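Methyltransferase type 12 (Clostridium thermocellum, PDB 3JWG) probably transfers a methyl group from S-adenosyl-L-methionine to the 2'-hydroxyl at the 3' end of small RNAs, through the methyltransferase domain examined here. Local coordinates at residues K32-G37 / D104-I109; E54-V59 / K84-F89. All coordinates share one frame; numbering follows the deposited sequence.

Interaction 1. Residues K32-G37 / D104-I109. With MG (magnesium ion), chain B.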
# COMPACT_ATOMS: atom_id res chain seq x y z
N LYS A 32 8.75 -1.60 11.71
CA LYS A 32 9.02 -2.64 10.72
C LYS A 32 7.84 -2.58 9.76
O LYS A 32 6.71 -2.88 10.14
CB LYS A 32 9.09 -4.01 11.40
CG LYS A 32 10.25 -4.13 12.38
CD LYS A 32 10.23 -5.47 13.11
CE LYS A 32 9.00 -5.59 14.00
NZ LYS A 32 8.95 -6.90 14.72
N VAL A 33 8.10 -2.18 8.52
CA VAL A 33 7.04 -2.03 7.53
C VAL A 33 7.26 -2.85 6.27
O VAL A 33 8.37 -2.91 5.74
CB VAL A 33 6.90 -0.55 7.11
CG1 VAL A 33 5.75 -0.38 6.12
CG2 VAL A 33 6.70 0.32 8.36
N ILE A 34 6.20 -3.48 5.78
CA ILE A 34 6.29 -4.26 4.56
C ILE A 34 5.31 -3.66 3.55
O ILE A 34 4.13 -3.49 3.83
CB ILE A 34 5.96 -5.76 4.82
CG1 ILE A 34 6.06 -6.54 3.50
CG2 ILE A 34 4.59 -5.92 5.46
CD1 ILE A 34 5.98 -8.03 3.67
N ASP A 35 5.83 -3.32 2.38
CA ASP A 35 5.01 -2.72 1.33
C ASP A 35 4.70 -3.78 0.29
O ASP A 35 5.58 -4.23 -0.46
CB ASP A 35 5.75 -1.53 0.71
CG ASP A 35 4.91 -0.76 -0.30
OD1 ASP A 35 3.66 -0.73 -0.16
OD2 ASP A 35 5.51 -0.18 -1.22
N LEU A 36 3.45 -4.21 0.28
CA LEU A 36 2.98 -5.23 -0.64
C LEU A 36 2.59 -4.56 -1.96
O LEU A 36 1.64 -3.78 -2.02
CB LEU A 36 1.79 -5.96 -0.00
CG LEU A 36 2.15 -6.58 1.35
CD1 LEU A 36 0.91 -7.13 2.04
CD2 LEU A 36 3.19 -7.69 1.13
N GLY A 37 3.36 -4.87 -3.01
CA GLY A 37 3.15 -4.29 -4.32
C GLY A 37 3.96 -3.01 -4.40
O GLY A 37 3.48 -1.98 -4.89
N ASP A 104 5.14 -4.57 11.77
CA ASP A 104 4.25 -3.73 12.57
C ASP A 104 3.12 -3.19 11.70
O ASP A 104 2.01 -2.95 12.17
CB ASP A 104 5.00 -2.53 13.17
CG ASP A 104 6.04 -2.94 14.20
OD1 ASP A 104 5.74 -3.82 15.05
OD2 ASP A 104 7.15 -2.37 14.16
N ALA A 105 3.41 -2.99 10.42
CA ALA A 105 2.41 -2.46 9.50
C ALA A 105 2.67 -2.91 8.08
O ALA A 105 3.81 -3.16 7.69
CB ALA A 105 2.39 -0.93 9.56
N ALA A 106 1.59 -3.00 7.30
CA ALA A 106 1.68 -3.37 5.90
C ALA A 106 1.01 -2.24 5.12
O ALA A 106 -0.02 -1.70 5.55
CB ALA A 106 0.95 -4.69 5.64
N THR A 107 1.61 -1.87 4.00
CA THR A 107 1.06 -0.82 3.15
C THR A 107 0.68 -1.47 1.82
O THR A 107 1.38 -2.36 1.31
CB THR A 107 2.08 0.32 2.92
OG1 THR A 107 3.30 -0.22 2.40
CG2 THR A 107 2.38 1.05 4.24
N VAL A 108 -0.44 -1.02 1.26
CA VAL A 108 -0.98 -1.55 0.02
C VAL A 108 -1.39 -0.35 -0.84
O VAL A 108 -2.46 0.21 -0.66
CB VAL A 108 -2.23 -2.41 0.32
CG1 VAL A 108 -2.77 -3.04 -0.95
CG2 VAL A 108 -1.86 -3.49 1.35
N ILE A 109 -0.51 0.03 -1.76
CA ILE A 109 -0.77 1.18 -2.62
C ILE A 109 -0.84 0.77 -4.09
O ILE A 109 0.05 0.10 -4.60
CB ILE A 109 0.35 2.23 -2.44
CG1 ILE A 109 0.52 2.53 -0.94
CG2 ILE A 109 0.01 3.50 -3.22
CD1 ILE A 109 1.70 3.41 -0.62
MG MG B . 2.34 -0.10 -4.21
O HOH W 1 6.35 -7.09 15.49
O HOH W 2 1.91 -1.23 -2.12
O HOH W 3 4.08 1.26 -2.92
O HOH W 4 3.22 1.51 -5.97
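Asp35 and Thr107 meet almost at right angles on one face of two neighbouring parallel strands. The threonine hydroxyl, set between its own backbone N and carbonyl carbon (chi1 55°), gives a short hydrogen bond from Thr107 OG1 to Asp35 OD1 of 2.6 Å. It reaches the carboxylate from above, 44° out of its plane. Val33 and Ala105 share this face; Leu25 of helix 13-27 covers Ala105 and Thr107, and Leu43 of helix 42-48 covers Asp35 and Thr107. On the reverse face Ile34 turns its CG2 branch to Ala106 CB at 3.8 Å, while Leu127 of helix 117-131 packs on Ala106. At the outer end Lys32 and Asp104 exchange bonds: Lys32 N reaches Asp104 OD2 at 3.0 Å on its anti side, tilted 30° out of the carboxylate plane, and Asp104 N returns 2.8 Å to Lys32 O. The lysine NZ instead binds Gly102 O and a water.

At the C-terminal end a magnesium ion is bound at 2.3 Å by O of both loop residue Gly37 and strand residue Ile109, with three waters. One water donates to Asp35 OD1 and Leu36 O and accepts from Ile109 N; a second donates to Asp35 OD2. The aspartate is thus a second-shell residue: Thr107 helps fix its rotation, and its negative charge would probably polarise the metal-bound waters and favour the cation without touching it.

Interaction 2. Residues E54-V59 / K84-F89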
# COMPACT_ATOMS: atom_id res chain seq x y z
N GLU A 54 13.11 0.77 11.18
CA GLU A 54 14.21 -0.18 11.32
C GLU A 54 14.28 -1.23 10.22
O GLU A 54 15.37 -1.61 9.79
CB GLU A 54 14.11 -0.87 12.69
CG GLU A 54 14.01 0.12 13.86
CD GLU A 54 14.25 -0.54 15.21
OE1 GLU A 54 15.33 -1.14 15.38
OE2 GLU A 54 13.37 -0.45 16.09
N GLN A 55 13.12 -1.71 9.78
CA GLN A 55 13.07 -2.71 8.72
C GLN A 55 12.07 -2.24 7.68
O GLN A 55 10.93 -1.94 8.01
CB GLN A 55 12.64 -4.07 9.28
CG GLN A 55 12.50 -5.18 8.23
CD GLN A 55 13.78 -5.40 7.44
OE1 GLN A 55 14.87 -5.46 8.01
NE2 GLN A 55 13.64 -5.52 6.11
N ILE A 56 12.53 -2.19 6.44
CA ILE A 56 11.72 -1.75 5.31
C ILE A 56 11.78 -2.86 4.27
O ILE A 56 12.84 -3.14 3.72
CB ILE A 56 12.30 -0.45 4.72
CG1 ILE A 56 12.20 0.67 5.77
CG2 ILE A 56 11.59 -0.10 3.42
CD1 ILE A 56 13.08 1.87 5.47
N THR A 57 10.64 -3.48 4.00
CA THR A 57 10.59 -4.57 3.04
C THR A 57 9.60 -4.31 1.90
O THR A 57 8.44 -4.00 2.15
CB THR A 57 10.20 -5.88 3.74
OG1 THR A 57 11.15 -6.15 4.79
CG2 THR A 57 10.18 -7.03 2.75
N GLY A 58 10.09 -4.44 0.67
CA GLY A 58 9.25 -4.24 -0.50
C GLY A 58 9.01 -5.56 -1.20
O GLY A 58 9.95 -6.34 -1.40
N VAL A 59 7.76 -5.82 -1.57
CA VAL A 59 7.40 -7.06 -2.25
C VAL A 59 6.62 -6.72 -3.53
O VAL A 59 5.77 -5.83 -3.53
CB VAL A 59 6.50 -7.95 -1.36
CG1 VAL A 59 6.17 -9.25 -2.07
CG2 VAL A 59 7.18 -8.22 -0.02
N LYS A 84 21.21 -2.74 5.60
CA LYS A 84 20.63 -3.70 6.53
C LYS A 84 19.17 -3.41 6.90
O LYS A 84 18.48 -4.26 7.46
CB LYS A 84 21.47 -3.77 7.80
CG LYS A 84 22.88 -4.30 7.56
CD LYS A 84 23.75 -4.22 8.82
CE LYS A 84 25.17 -4.71 8.53
NZ LYS A 84 26.04 -4.66 9.73
N ARG A 85 18.71 -2.21 6.57
CA ARG A 85 17.34 -1.81 6.88
C ARG A 85 16.34 -2.21 5.80
O ARG A 85 15.15 -2.35 6.08
CB ARG A 85 17.25 -0.29 7.04
CG ARG A 85 18.13 0.33 8.12
CD ARG A 85 18.11 1.84 7.97
NE ARG A 85 16.76 2.38 8.15
CZ ARG A 85 16.36 3.57 7.70
NH1 ARG A 85 17.20 4.35 7.04
NH2 ARG A 85 15.12 3.98 7.94
N ILE A 86 16.81 -2.41 4.58
CA ILE A 86 15.92 -2.73 3.48
C ILE A 86 16.06 -4.11 2.85
O ILE A 86 17.17 -4.65 2.71
CB ILE A 86 16.04 -1.65 2.38
CG1 ILE A 86 14.95 -1.84 1.32
CG2 ILE A 86 17.41 -1.72 1.74
CD1 ILE A 86 14.78 -0.64 0.42
N SER A 87 14.92 -4.67 2.46
CA SER A 87 14.85 -5.98 1.84
C SER A 87 13.80 -5.98 0.73
O SER A 87 12.78 -5.29 0.84
CB SER A 87 14.48 -7.04 2.89
OG SER A 87 14.13 -8.26 2.27
N LEU A 88 14.05 -6.73 -0.33
CA LEU A 88 13.11 -6.82 -1.45
C LEU A 88 13.02 -8.26 -1.91
O LEU A 88 14.03 -8.97 -1.95
CB LEU A 88 13.60 -5.96 -2.62
CG LEU A 88 13.68 -4.44 -2.49
CD1 LEU A 88 14.48 -3.88 -3.66
CD2 LEU A 88 12.29 -3.85 -2.47
N PHE A 89 11.82 -8.71 -2.25
CA PHE A 89 11.65 -10.07 -2.76
C PHE A 89 10.37 -10.21 -3.58
O PHE A 89 9.44 -9.40 -3.45
CB PHE A 89 11.69 -11.10 -1.61
CG PHE A 89 10.48 -11.11 -0.73
CD1 PHE A 89 9.37 -11.90 -1.05
CD2 PHE A 89 10.46 -10.39 0.46
CE1 PHE A 89 8.28 -11.98 -0.19
CE2 PHE A 89 9.37 -10.46 1.33
CZ PHE A 89 8.28 -11.25 1.00
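Gln55 to Val59 run parallel to Arg85 to Phe89, the strand axes 4.6 Å apart at their closest and 17° from exactly parallel. Four hydrogen bonds zip them together: Ile56 N donates to Arg85 O at 2.6 Å, Ile56 O receives Ser87 N, Gly58 N donates to Ser87 O at 2.8 Å, and Gly58 O receives Phe89 N. CA-H...O contacts, such as Ile86 CA to Ile56 O, fill the intervals.

Side chains alternate between the faces. Where Val59 meets Phe89, the valine lays CG2 over one face of the ring, 3.7 Å from the centroid, in a CH-pi contact displaced toward the rim. With CG between its own backbone N and carbonyl carbon (chi1 73°), the phenyl leans toward the neighbouring strand, and Thr57 CG2 adds a methyl contact to Phe89 CE2 at 3.8 Å. On the same face Gln55 folds at chi2, which brings its amide near Ser87; Gln55 NE2 donates to Thr57 OG1 at 2.9 Å, an oxygen that also bonds Tyr103 OH. The opposite face carries Ile56, Ile86 and Leu88. Ile56 and Ile86 both touch Leu48 of helix 42-48, and Leu88 CD2 settles against the bare Gly58 CA at 3.6 Å. Arg85 lies alongside Ile56, pointing the same way, with its guanidinium tied to the carbonyls of Phe53 and Leu48.

Strand 55-60 leads through helices 63-73 and 80-83 into strand 86-90, the outermost on this side of the sheet, so the pair closes a beta-alpha-beta crossover. With order 3-2-1-4-5-7-6 and strand 202-209 antiparallel, the sheet is that of the Rossmann-like class I methyltransferases, and this crossover forms its 3-2 edge.

In the fold
Both interactions pair parallel strands of one sheet, and strands 32-36 and 55-60 are neighbours in it, so the two contacts share a seam: Asp35 N and Gly37 N hydrogen-bond to Thr57 O and Val59 O, and Ile34 packs on Val59. Interaction 1 lies deep in the domain, its faces covered by helices and loop residues, whereas interaction 2 reaches the sheet margin and is partly buried. Their chemistry follows suit. The central pair buries an aspartate and a threonine and ends in carbonyls that bind magnesium; the marginal pair relies on an aromatic ring, aliphatic side chains and an arginine anchored on backbone carbonyls. The chain completes its outer pair before returning to the centre with strand 105-109.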